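Local coordinates for protein NDP-N-acetyl-D-galactosaminuronic acid dehydrogenase (Methanosarcina mazei Go1, PDB 3G79) that probably oxidises UDP-N-acetyl-D-mannosamine to the corresponding uronate with two molecules of NAD+, at residues K349-S354 / L383-S388; S388-D393 / E409-N414; P444-G449 / K461-K466. All blocks are in the same frame, centred on the assembly; numbering follows the deposited sequence.

Interaction 1: residues K349-S354 / L383-S388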
ATOM      1  N   LYS A 349     -39.701  -2.296   6.777  1.00 31.93           N
ATOM      2  CA  LYS A 349     -39.416  -3.735   7.031  1.00 32.04           C
ATOM      3  C   LYS A 349     -38.230  -3.994   7.985  1.00 30.62           C
ATOM      4  O   LYS A 349     -37.350  -3.154   8.139  1.00 30.98           O
ATOM      5  CB  LYS A 349     -39.205  -4.504   5.716  1.00 32.99           C
ATOM      6  CG  LYS A 349     -40.335  -4.345   4.717  1.00 40.39           C
ATOM      7  CD  LYS A 349     -39.851  -4.578   3.295  1.00 34.27           C
ATOM      8  CE  LYS A 349     -40.368  -5.877   2.665  1.00 41.45           C
ATOM      9  NZ  LYS A 349     -40.219  -5.913   1.146  1.00 35.29           N
ATOM     10  N   LYS A 350     -38.223  -5.162   8.619  1.00 30.02           N
ATOM     11  CA  LYS A 350     -37.176  -5.580   9.567  1.00 30.81           C
ATOM     12  C   LYS A 350     -36.602  -6.945   9.188  1.00 30.80           C
ATOM     13  O   LYS A 350     -37.293  -7.790   8.633  1.00 30.37           O
ATOM     14  CB  LYS A 350     -37.745  -5.696  10.988  1.00 32.81           C
ATOM     15  CG  LYS A 350     -38.685  -4.549  11.462  1.00 62.76           C
ATOM     16  CD  LYS A 350     -37.901  -3.312  11.956  1.00 35.37           C
ATOM     17  CE  LYS A 350     -38.833  -2.151  12.330  1.00 63.08           C
ATOM     18  NZ  LYS A 350     -38.049  -1.077  13.031  1.00 36.51           N
ATOM     19  N   MET A 351     -35.347  -7.190   9.526  1.00 31.68           N
ATOM     20  CA  MET A 351     -34.729  -8.473   9.164  1.00 31.55           C
ATOM     21  C   MET A 351     -35.603  -9.680   9.487  1.00 32.56           C
ATOM     22  O   MET A 351     -35.745 -10.598   8.646  1.00 33.67           O
ATOM     23  CB  MET A 351     -33.332  -8.620   9.785  1.00 29.71           C
ATOM     24  CG  MET A 351     -32.482  -9.773   9.212  1.00 35.59           C
ATOM     25  SD  MET A 351     -32.208  -9.741   7.421  1.00 25.67           S
ATOM     26  CE  MET A 351     -31.114  -8.339   7.288  1.00 34.48           C
ATOM     27  N   ASP A 352     -36.205  -9.675  10.670  1.00 32.58           N
ATOM     28  CA  ASP A 352     -37.022 -10.803  11.133  1.00 34.20           C
ATOM     29  C   ASP A 352     -38.244 -11.082  10.217  1.00 34.16           C
ATOM     30  O   ASP A 352     -39.027 -10.176   9.898  1.00 34.32           O
ATOM     31  CB  ASP A 352     -37.466 -10.578  12.590  1.00 36.04           C
ATOM     32  CG  ASP A 352     -38.173 -11.791  13.204  1.00 52.67           C
ATOM     33  OD1 ASP A 352     -38.177 -12.913  12.625  1.00 37.75           O
ATOM     34  OD2 ASP A 352     -38.752 -11.613  14.300  1.00 38.04           O
ATOM     35  N   GLY A 353     -38.391 -12.344   9.816  1.00 33.02           N
ATOM     36  CA  GLY A 353     -39.473 -12.777   8.957  1.00 31.96           C
ATOM     37  C   GLY A 353     -39.264 -12.472   7.490  1.00 31.33           C
ATOM     38  O   GLY A 353     -40.066 -12.885   6.653  1.00 30.58           O
ATOM     39  N   SER A 354     -38.213 -11.716   7.184  1.00 31.58           N
ATOM     40  CA  SER A 354     -37.894 -11.355   5.805  1.00 31.76           C
ATOM     41  C   SER A 354     -37.044 -12.443   5.166  1.00 31.45           C
ATOM     42  O   SER A 354     -36.243 -13.085   5.840  1.00 32.33           O
ATOM     43  CB  SER A 354     -37.109 -10.031   5.758  1.00 31.91           C
ATOM     44  OG  SER A 354     -37.610  -9.095   6.687  1.00 39.25           O
ATOM     45  N   LEU A 383     -29.624 -15.055  10.090  1.00 37.90           N
ATOM     46  CA  LEU A 383     -30.357 -16.183  10.634  1.00 37.20           C
ATOM     47  C   LEU A 383     -30.729 -15.957  12.102  1.00 38.97           C
ATOM     48  O   LEU A 383     -31.766 -16.445  12.578  1.00 40.01           O
ATOM     49  CB  LEU A 383     -29.547 -17.472  10.433  1.00 35.03           C
ATOM     50  CG  LEU A 383     -29.634 -18.091   9.025  1.00 33.30           C
ATOM     51  CD1 LEU A 383     -28.563 -19.112   8.822  1.00 33.62           C
ATOM     52  CD2 LEU A 383     -31.013 -18.737   8.745  1.00 33.47           C
ATOM     53  N   LYS A 384     -29.919 -15.171  12.799  1.00 39.53           N
ATOM     54  CA  LYS A 384     -30.123 -14.951  14.219  1.00 40.09           C
ATOM     55  C   LYS A 384     -31.181 -13.899  14.415  1.00 39.09           C
ATOM     56  O   LYS A 384     -31.968 -13.960  15.357  1.00 39.29           O
ATOM     57  CB  LYS A 384     -28.827 -14.461  14.855  1.00 41.52           C
ATOM     58  CG  LYS A 384     -28.423 -15.196  16.145  1.00 52.92           C
ATOM     59  CD  LYS A 384     -27.202 -14.502  16.718  1.00 43.55           C
ATOM     60  CE  LYS A 384     -27.621 -13.216  17.418  1.00 53.11           C
ATOM     61  NZ  LYS A 384     -26.736 -12.108  16.987  1.00 44.74           N
ATOM     62  N   ALA A 385     -31.166 -12.914  13.527  1.00 37.98           N
ATOM     63  CA  ALA A 385     -32.119 -11.819  13.569  1.00 36.90           C
ATOM     64  C   ALA A 385     -33.552 -12.272  13.244  1.00 35.90           C
ATOM     65  O   ALA A 385     -34.503 -11.543  13.512  1.00 35.76           O
ATOM     66  CB  ALA A 385     -31.666 -10.658  12.648  1.00 36.57           C
ATOM     67  N   GLY A 386     -33.684 -13.472  12.675  1.00 35.15           N
ATOM     68  CA  GLY A 386     -34.981 -14.119  12.503  1.00 35.06           C
ATOM     69  C   GLY A 386     -35.414 -14.202  11.048  1.00 35.15           C
ATOM     70  O   GLY A 386     -36.571 -14.552  10.754  1.00 35.58           O
ATOM     71  N   ALA A 387     -34.488 -13.879  10.147  1.00 34.23           N
ATOM     72  CA  ALA A 387     -34.729 -13.907   8.698  1.00 33.32           C
ATOM     73  C   ALA A 387     -34.490 -15.295   8.174  1.00 32.53           C
ATOM     74  O   ALA A 387     -33.674 -16.022   8.731  1.00 31.83           O
ATOM     75  CB  ALA A 387     -33.804 -12.946   7.999  1.00 32.62           C
ATOM     76  N   SER A 388     -35.186 -15.675   7.106  1.00 32.66           N
ATOM     77  CA  SER A 388     -34.841 -16.929   6.438  1.00 32.91           C
ATOM     78  C   SER A 388     -33.890 -16.659   5.267  1.00 32.85           C
ATOM     79  O   SER A 388     -33.952 -15.604   4.634  1.00 32.59           O
ATOM     80  CB  SER A 388     -36.079 -17.733   6.017  1.00 33.44           C
ATOM     81  OG  SER A 388     -36.142 -17.938   4.617  1.00 47.35           O
TER
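The side chain of M351 lies against the methyls of A385, at the end of helix 375-385, and of A387, just past it, with its CG 3.6 Å from A385 CB and its SD 3.6 Å from A387 CB. With CG anti to the backbone N (chi1 -167°), the thioether starts out alongside these methyls, and bends at chi2 and chi3 then carry its end away from the 383-388 segment. A387 presents its methyl to the backbone opposite as well, where CB meets both M351 O, at 3.1 Å, and S354 O. These two carbonyls belong to the first and last residues of a type II beta turn, M351 to S354, with G353 at the positive-phi position and S354 N bonded back to M351 O. D352 occupies the other corner of the turn. Its OD1 comes within 3.0 Å of G386 O, a close approach of two acceptors, not a hydrogen bond, which may slightly disfavour the negative charge, although the residue is exposed; D352 CB rests against A385 O. G386, the first residue beyond the helix, has positive phi and turns the chain so that its carbonyl receives G353 N at 3.0 Å. This bond is nearly straight (173°), although the donor stands well above the carbonyl plane. A second bond, S388 N to S354 O at 3.1 Å, is more bent. It begins the parallel pairing of strands 355-359 and 388-392, which S388 continues through backbone bonding with V356. Beneath the apolar side, helix 321-345 supplies Y337 to both M351 and A385, and T340 to M351.

Interaction 2: residues S388-D393 / E409-N414; sequences SVMVHD and EEVVRN
M390 is the first residue of strand 388-392 to meet helix 408-412, and it does so with both its side chain and its carbonyl. Its side chain runs out extended as far as SD and bends at chi3 (67°), which folds the terminal methyl over the last turn of the helix. There CE lies 3.4 Å from E410 O and 3.8 Å from E410 CG, and it also approaches V411 CG2 at 4.0 Å. The glutamate side chain takes part through CG, placed between its own N and carbonyl carbon (chi1 88°). M390 O faces V411 CG1 at 3.4 Å. V391 points its side chain away from the helix and contributes its carbonyl O, 3.8 Å from V411 CG2. At H392 the side chain again faces the helix: CB touches both branches of V411, CG2 at 3.8 Å, and this methyl lies at the edge of the imidazole, near its plane. V411 thus sits between M390 and H392, one branch against each of the two intervening strand carbonyls, and the interface carries no hydrogen bond. The imidazole is fixed from outside, by a hydrogen bond between ND1 and Y427 OH and a weak one from NE2 to D406 O. Where the helix ends, R413 NH2 makes a salt bridge with E409 OE1 at 2.8 Å. Helix 408-412 packs on one face of the parallel sheet of the UDP-binding domain: V411 also reaches A357 of strand 355-359 and S405 of strand 404-405, V412 and E409 pack on V438 of helix 432-439, and helix 375-385 covers the opposite face of the strand at V389 and V391.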
ATOM      1  N   SER A 388     -35.186 -15.675   7.106  1.00 32.66           N
ATOM      2  CA  SER A 388     -34.841 -16.929   6.438  1.00 32.91           C
ATOM      3  C   SER A 388     -33.890 -16.659   5.267  1.00 32.85           C
ATOM      4  O   SER A 388     -33.952 -15.604   4.634  1.00 32.59           O
ATOM      5  CB  SER A 388     -36.079 -17.733   6.017  1.00 33.44           C
ATOM      6  OG  SER A 388     -36.142 -17.938   4.617  1.00 47.35           O
ATOM      7  N   VAL A 389     -32.999 -17.614   5.006  1.00 32.82           N
ATOM      8  CA  VAL A 389     -31.935 -17.415   4.058  1.00 33.01           C
ATOM      9  C   VAL A 389     -31.787 -18.527   2.997  1.00 33.09           C
ATOM     10  O   VAL A 389     -31.769 -19.724   3.319  1.00 32.41           O
ATOM     11  CB  VAL A 389     -30.602 -17.215   4.788  1.00 33.29           C
ATOM     12  CG1 VAL A 389     -29.515 -17.005   3.794  1.00 35.58           C
ATOM     13  CG2 VAL A 389     -30.676 -16.021   5.766  1.00 36.63           C
ATOM     14  N   MET A 390     -31.674 -18.094   1.737  1.00 32.99           N
ATOM     15  CA  MET A 390     -31.303 -18.953   0.615  1.00 32.57           C
ATOM     16  C   MET A 390     -30.032 -18.432  -0.087  1.00 33.96           C
ATOM     17  O   MET A 390     -29.947 -17.260  -0.473  1.00 35.23           O
ATOM     18  CB  MET A 390     -32.474 -19.107  -0.361  1.00 31.77           C
ATOM     19  CG  MET A 390     -33.495 -20.203   0.066  1.00 38.62           C
ATOM     20  SD  MET A 390     -34.936 -20.487  -1.001  1.00 30.06           S
ATOM     21  CE  MET A 390     -34.153 -21.159  -2.452  1.00 38.48           C
ATOM     22  N   VAL A 391     -29.057 -19.337  -0.218  1.00 33.23           N
ATOM     23  CA  VAL A 391     -27.703 -19.118  -0.711  1.00 31.32           C
ATOM     24  C   VAL A 391     -27.569 -19.654  -2.121  1.00 32.16           C
ATOM     25  O   VAL A 391     -27.922 -20.837  -2.404  1.00 32.81           O
ATOM     26  CB  VAL A 391     -26.691 -19.937   0.123  1.00 30.33           C
ATOM     27  CG1 VAL A 391     -25.332 -19.819  -0.478  1.00 19.16           C
ATOM     28  CG2 VAL A 391     -26.651 -19.495   1.596  1.00 18.41           C
ATOM     29  N   HIS A 392     -27.035 -18.815  -2.998  1.00 32.39           N
ATOM     30  CA  HIS A 392     -26.778 -19.192  -4.370  1.00 34.06           C
ATOM     31  C   HIS A 392     -25.314 -19.063  -4.701  1.00 36.60           C
ATOM     32  O   HIS A 392     -24.617 -18.165  -4.194  1.00 37.22           O
ATOM     33  CB  HIS A 392     -27.571 -18.309  -5.323  1.00 34.43           C
ATOM     34  CG  HIS A 392     -27.314 -18.586  -6.781  1.00 34.67           C
ATOM     35  ND1 HIS A 392     -26.274 -18.007  -7.478  1.00 34.58           N
ATOM     36  CD2 HIS A 392     -27.990 -19.346  -7.677  1.00 33.96           C
ATOM     37  CE1 HIS A 392     -26.311 -18.411  -8.739  1.00 34.60           C
ATOM     38  NE2 HIS A 392     -27.340 -19.227  -8.886  1.00 34.25           N
ATOM     39  N   ASP A 393     -24.865 -19.950  -5.583  1.00 38.04           N
ATOM     40  CA  ASP A 393     -23.510 -19.913  -6.104  1.00 39.45           C
ATOM     41  C   ASP A 393     -23.370 -20.925  -7.246  1.00 41.97           C
ATOM     42  O   ASP A 393     -23.693 -22.119  -7.071  1.00 42.52           O
ATOM     43  CB  ASP A 393     -22.499 -20.199  -5.006  1.00 38.52           C
ATOM     44  CG  ASP A 393     -21.099 -19.839  -5.412  1.00 49.52           C
ATOM     45  OD1 ASP A 393     -20.626 -18.738  -5.021  1.00 37.89           O
ATOM     46  OD2 ASP A 393     -20.488 -20.658  -6.140  1.00 38.38           O
ATOM     47  N   GLU A 409     -33.173 -18.317  -9.751  1.00 41.07           N
ATOM     48  CA  GLU A 409     -34.622 -18.103  -9.699  1.00 41.51           C
ATOM     49  C   GLU A 409     -35.198 -18.573  -8.370  1.00 40.46           C
ATOM     50  O   GLU A 409     -35.973 -17.857  -7.719  1.00 40.49           O
ATOM     51  CB  GLU A 409     -35.302 -18.829 -10.881  1.00 42.72           C
ATOM     52  CG  GLU A 409     -36.737 -18.386 -11.238  1.00 58.67           C
ATOM     53  CD  GLU A 409     -37.826 -18.960 -10.317  1.00 44.13           C
ATOM     54  OE1 GLU A 409     -37.664 -20.081  -9.782  1.00 58.93           O
ATOM     55  OE2 GLU A 409     -38.868 -18.280 -10.131  1.00 59.22           O
ATOM     56  N   GLU A 410     -34.823 -19.776  -7.950  1.00 39.07           N
ATOM     57  CA  GLU A 410     -35.474 -20.299  -6.760  1.00 37.89           C
ATOM     58  C   GLU A 410     -34.971 -19.529  -5.540  1.00 35.83           C
ATOM     59  O   GLU A 410     -35.732 -19.185  -4.655  1.00 35.46           O
ATOM     60  CB  GLU A 410     -35.422 -21.854  -6.672  1.00 38.01           C
ATOM     61  CG  GLU A 410     -34.233 -22.530  -6.020  1.00 39.09           C
ATOM     62  CD  GLU A 410     -34.508 -24.028  -5.697  1.00 39.66           C
ATOM     63  OE1 GLU A 410     -33.882 -24.558  -4.743  1.00 39.05           O
ATOM     64  OE2 GLU A 410     -35.353 -24.667  -6.386  1.00 39.38           O
ATOM     65  N   VAL A 411     -33.689 -19.204  -5.553  1.00 35.05           N
ATOM     66  CA  VAL A 411     -33.076 -18.407  -4.501  1.00 33.84           C
ATOM     67  C   VAL A 411     -33.661 -16.995  -4.426  1.00 32.63           C
ATOM     68  O   VAL A 411     -33.938 -16.498  -3.345  1.00 32.38           O
ATOM     69  CB  VAL A 411     -31.574 -18.355  -4.665  1.00 33.65           C
ATOM     70  CG1 VAL A 411     -30.993 -17.299  -3.739  1.00 18.81           C
ATOM     71  CG2 VAL A 411     -30.989 -19.720  -4.363  1.00 17.81           C
ATOM     72  N   VAL A 412     -33.890 -16.377  -5.572  1.00 32.38           N
ATOM     73  CA  VAL A 412     -34.362 -15.001  -5.598  1.00 32.56           C
ATOM     74  C   VAL A 412     -35.873 -14.862  -5.438  1.00 33.32           C
ATOM     75  O   VAL A 412     -36.348 -13.827  -4.972  1.00 33.66           O
ATOM     76  CB  VAL A 412     -33.832 -14.260  -6.850  1.00 32.21           C
ATOM     77  CG1 VAL A 412     -34.599 -12.983  -7.145  1.00 15.71           C
ATOM     78  CG2 VAL A 412     -32.423 -13.941  -6.648  1.00 15.04           C
ATOM     79  N   ARG A 413     -36.633 -15.898  -5.785  1.00 34.43           N
ATOM     80  CA  ARG A 413     -38.090 -15.772  -5.744  1.00 35.13           C
ATOM     81  C   ARG A 413     -38.622 -15.454  -4.351  1.00 34.47           C
ATOM     82  O   ARG A 413     -38.227 -16.073  -3.368  1.00 34.61           O
ATOM     83  CB  ARG A 413     -38.813 -16.958  -6.411  1.00 36.00           C
ATOM     84  CG  ARG A 413     -39.238 -18.093  -5.522  1.00 60.45           C
ATOM     85  CD  ARG A 413     -40.267 -18.933  -6.238  1.00 36.94           C
ATOM     86  NE  ARG A 413     -40.206 -20.316  -5.775  1.00 61.11           N
ATOM     87  CZ  ARG A 413     -39.598 -21.308  -6.427  1.00 38.76           C
ATOM     88  NH1 ARG A 413     -39.599 -22.535  -5.913  1.00 61.53           N
ATOM     89  NH2 ARG A 413     -39.002 -21.089  -7.598  1.00 61.36           N
ATOM     90  N   ASN A 414     -39.472 -14.434  -4.290  1.00 34.21           N
ATOM     91  CA  ASN A 414     -40.092 -13.984  -3.041  1.00 34.03           C
ATOM     92  C   ASN A 414     -39.140 -13.319  -2.020  1.00 33.43           C
ATOM     93  O   ASN A 414     -39.522 -13.052  -0.884  1.00 33.60           O
ATOM     94  CB  ASN A 414     -40.913 -15.130  -2.425  1.00 34.34           C
ATOM     95  CG  ASN A 414     -42.034 -15.589  -3.350  1.00 48.81           C
ATOM     96  OD1 ASN A 414     -42.591 -14.785  -4.094  1.00 35.72           O
ATOM     97  ND2 ASN A 414     -42.360 -16.878  -3.319  1.00 35.17           N
TER

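Interaction 3: residues P444-G449 / K461-K466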
ATOM      1  N   PRO A 444     -38.265  -4.097  -3.955  1.00 32.78           N
ATOM      2  CA  PRO A 444     -37.266  -5.028  -3.495  1.00 32.78           C
ATOM      3  C   PRO A 444     -35.960  -4.327  -3.236  1.00 33.15           C
ATOM      4  O   PRO A 444     -35.653  -3.272  -3.824  1.00 33.21           O
ATOM      5  CB  PRO A 444     -37.124  -6.026  -4.638  1.00 32.77           C
ATOM      6  CG  PRO A 444     -37.641  -5.376  -5.818  1.00 19.30           C
ATOM      7  CD  PRO A 444     -38.409  -4.143  -5.419  1.00 33.23           C
ATOM      8  N   VAL A 445     -35.217  -4.945  -2.326  1.00 32.96           N
ATOM      9  CA  VAL A 445     -34.010  -4.418  -1.769  1.00 31.89           C
ATOM     10  C   VAL A 445     -32.862  -5.201  -2.394  1.00 31.53           C
ATOM     11  O   VAL A 445     -32.897  -6.436  -2.386  1.00 32.13           O
ATOM     12  CB  VAL A 445     -34.077  -4.604  -0.252  1.00 31.74           C
ATOM     13  CG1 VAL A 445     -32.689  -4.791   0.350  1.00 16.79           C
ATOM     14  CG2 VAL A 445     -34.856  -3.415   0.423  1.00 16.45           C
ATOM     15  N   ILE A 446     -31.891  -4.482  -2.981  1.00 30.50           N
ATOM     16  CA  ILE A 446     -30.615  -5.056  -3.444  1.00 29.60           C
ATOM     17  C   ILE A 446     -29.447  -4.382  -2.718  1.00 28.66           C
ATOM     18  O   ILE A 446     -29.365  -3.173  -2.703  1.00 28.02           O
ATOM     19  CB  ILE A 446     -30.443  -4.990  -5.025  1.00 29.42           C
ATOM     20  CG1 ILE A 446     -29.132  -5.619  -5.491  1.00 28.64           C
ATOM     21  CG2 ILE A 446     -30.447  -3.581  -5.555  1.00 29.36           C
ATOM     22  CD1 ILE A 446     -29.298  -6.943  -6.111  1.00 28.63           C
ATOM     23  N   ILE A 447     -28.556  -5.185  -2.131  1.00 29.02           N
ATOM     24  CA  ILE A 447     -27.312  -4.728  -1.437  1.00 28.03           C
ATOM     25  C   ILE A 447     -26.068  -5.365  -2.102  1.00 27.61           C
ATOM     26  O   ILE A 447     -25.949  -6.599  -2.152  1.00 29.03           O
ATOM     27  CB  ILE A 447     -27.329  -5.134   0.073  1.00 27.53           C
ATOM     28  CG1 ILE A 447     -28.240  -4.235   0.916  1.00 14.59           C
ATOM     29  CG2 ILE A 447     -25.999  -4.864   0.690  1.00 13.10           C
ATOM     30  CD1 ILE A 447     -29.654  -4.354   0.717  1.00 28.20           C
ATOM     31  N   ASP A 448     -25.166  -4.530  -2.609  1.00 26.69           N
ATOM     32  CA  ASP A 448     -23.992  -4.949  -3.416  1.00 27.18           C
ATOM     33  C   ASP A 448     -22.668  -4.867  -2.680  1.00 27.40           C
ATOM     34  O   ASP A 448     -22.214  -3.784  -2.315  1.00 27.80           O
ATOM     35  CB  ASP A 448     -23.857  -4.072  -4.679  1.00 27.79           C
ATOM     36  CG  ASP A 448     -22.848  -4.639  -5.707  1.00 44.36           C
ATOM     37  OD1 ASP A 448     -22.483  -5.824  -5.605  1.00 27.54           O
ATOM     38  OD2 ASP A 448     -22.435  -3.910  -6.637  1.00 27.25           O
ATOM     39  N   GLY A 449     -22.024  -6.011  -2.492  1.00 28.28           N
ATOM     40  CA  GLY A 449     -20.754  -6.074  -1.778  1.00 28.01           C
ATOM     41  C   GLY A 449     -19.554  -6.101  -2.705  1.00 27.97           C
ATOM     42  O   GLY A 449     -18.393  -5.948  -2.266  1.00 27.72           O
ATOM     43  N   LYS A 461     -36.151   1.210 -11.290  1.00 35.74           N
ATOM     44  CA  LYS A 461     -37.043   0.072 -11.444  1.00 36.40           C
ATOM     45  C   LYS A 461     -37.686  -0.250 -10.084  1.00 36.07           C
ATOM     46  O   LYS A 461     -38.222  -1.353  -9.884  1.00 36.09           O
ATOM     47  CB  LYS A 461     -36.220  -1.113 -11.969  1.00 37.20           C
ATOM     48  CG  LYS A 461     -36.985  -2.356 -12.369  1.00 56.86           C
ATOM     49  CD  LYS A 461     -37.559  -2.290 -13.797  1.00 39.80           C
ATOM     50  CE  LYS A 461     -38.717  -3.313 -13.943  1.00 57.04           C
ATOM     51  NZ  LYS A 461     -39.435  -3.323 -15.282  1.00 40.65           N
ATOM     52  N   GLY A 462     -37.586   0.704  -9.151  1.00 35.06           N
ATOM     53  CA  GLY A 462     -38.235   0.605  -7.851  1.00 34.76           C
ATOM     54  C   GLY A 462     -37.417   0.078  -6.673  1.00 34.90           C
ATOM     55  O   GLY A 462     -37.884   0.135  -5.510  1.00 35.78           O
ATOM     56  N   PHE A 463     -36.209  -0.432  -6.940  1.00 32.86           N
ATOM     57  CA  PHE A 463     -35.412  -1.074  -5.888  1.00 30.18           C
ATOM     58  C   PHE A 463     -34.964  -0.104  -4.844  1.00 28.54           C
ATOM     59  O   PHE A 463     -34.934   1.106  -5.095  1.00 28.55           O
ATOM     60  CB  PHE A 463     -34.146  -1.663  -6.456  1.00 28.66           C
ATOM     61  CG  PHE A 463     -34.314  -2.990  -7.025  1.00 26.48           C
ATOM     62  CD1 PHE A 463     -34.773  -3.143  -8.323  1.00 28.74           C
ATOM     63  CD2 PHE A 463     -33.983  -4.112  -6.295  1.00 28.17           C
ATOM     64  CE1 PHE A 463     -34.906  -4.442  -8.894  1.00 26.95           C
ATOM     65  CE2 PHE A 463     -34.107  -5.399  -6.845  1.00 26.60           C
ATOM     66  CZ  PHE A 463     -34.551  -5.563  -8.138  1.00 28.28           C
ATOM     67  N   VAL A 464     -34.587  -0.644  -3.691  1.00 26.43           N
ATOM     68  CA  VAL A 464     -33.869   0.136  -2.721  1.00 26.33           C
ATOM     69  C   VAL A 464     -32.446  -0.394  -2.679  1.00 26.20           C
ATOM     70  O   VAL A 464     -32.240  -1.585  -2.368  1.00 26.21           O
ATOM     71  CB  VAL A 464     -34.458  -0.001  -1.331  1.00 26.62           C
ATOM     72  CG1 VAL A 464     -33.665   0.896  -0.349  1.00 31.97           C
ATOM     73  CG2 VAL A 464     -35.952   0.340  -1.331  1.00 31.74           C
ATOM     74  N   TYR A 465     -31.478   0.493  -2.960  1.00 25.20           N
ATOM     75  CA  TYR A 465     -30.087   0.085  -3.256  1.00 23.81           C
ATOM     76  C   TYR A 465     -29.083   0.486  -2.222  1.00 23.23           C
ATOM     77  O   TYR A 465     -29.161   1.547  -1.683  1.00 24.45           O
ATOM     78  CB  TYR A 465     -29.636   0.666  -4.599  1.00 23.23           C
ATOM     79  CG  TYR A 465     -28.151   0.577  -4.861  1.00 26.05           C
ATOM     80  CD1 TYR A 465     -27.613  -0.501  -5.589  1.00 22.69           C
ATOM     81  CD2 TYR A 465     -27.282   1.555  -4.381  1.00 22.39           C
ATOM     82  CE1 TYR A 465     -26.243  -0.592  -5.837  1.00 26.81           C
ATOM     83  CE2 TYR A 465     -25.898   1.467  -4.603  1.00 26.43           C
ATOM     84  CZ  TYR A 465     -25.380   0.402  -5.344  1.00 22.65           C
ATOM     85  OH  TYR A 465     -24.004   0.286  -5.570  1.00 27.28           O
ATOM     86  N   LYS A 466     -28.105  -0.368  -1.991  1.00 23.28           N
ATOM     87  CA  LYS A 466     -26.929  -0.078  -1.167  1.00 22.71           C
ATOM     88  C   LYS A 466     -25.761  -0.833  -1.787  1.00 24.12           C
ATOM     89  O   LYS A 466     -25.914  -1.977  -2.296  1.00 23.47           O
ATOM     90  CB  LYS A 466     -27.115  -0.605   0.236  1.00 21.18           C
ATOM     91  CG  LYS A 466     -28.247   0.021   0.988  1.00 26.28           C
ATOM     92  CD  LYS A 466     -27.873   1.309   1.644  1.00 19.72           C
ATOM     93  CE  LYS A 466     -29.044   1.793   2.520  1.00 26.76           C
ATOM     94  NZ  LYS A 466     -28.878   3.160   3.142  1.00 19.55           N
TER
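P444 lays its CG over one face of the F463 ring, 3.8 Å from the ring centroid and 16° off the normal, a CH-pi contact at the entry to two parallel strands. I446 comes next on the same side: its CG2 reaches F463 CD2 at 3.7 Å obliquely and lies 4.2 Å from Y465 CD1, at the edge of the tyrosine ring. On the other face V445 CG2 meets V464 CB at 3.9 Å, and I447 and K466 run side by side, CG1 to CB. Four backbone bonds hold this register, from V464 N to P444 O (2.8 Å), I446 N to V464 O, K466 N to I446 O and D448 N to K466 O (2.7 Å). The strands are the two arms of a beta-alpha-beta crossover through helix 455-459, at one edge of the parallel, Rossmann-like sheet of the UDP-binding domain. A Schellman motif with G462 as its C-prime residue ends that helix and delivers F463, whose ring also stacks edge-to-face with F458 and touches A435 and K436 of helix 432-439. V445 and I447 pack on helix 321-345 at A343. At the strand end, D448 receives R450 N on OD1 and I453 N on OD2 from the loop that follows, while K466 NZ is bonded to the carbonyl of H474 in the C-terminal histidine tag.

In the fold
All three interactions belong to the same six-stranded parallel sheet and its connections. Interactions 1 and 2 share S388 and follow one another along the chain, touching where L383 meets V389; interaction 3 lies at the far edge, its centre about 17 Å from that of interaction 1 and 15 Å from that of interaction 2. Interaction 1 is partly buried, a turn meeting a helix end through two backbone hydrogen bonds and a methionine set against small methyls. The other two are buried. Interaction 2 is helix-on-sheet packing without a hydrogen bond, whereas interaction 3 joins neighbouring strands through regular backbone bonding. Helix 321-345 packs on interactions 1 and 3, and helix 432-439 on interactions 2 and 3.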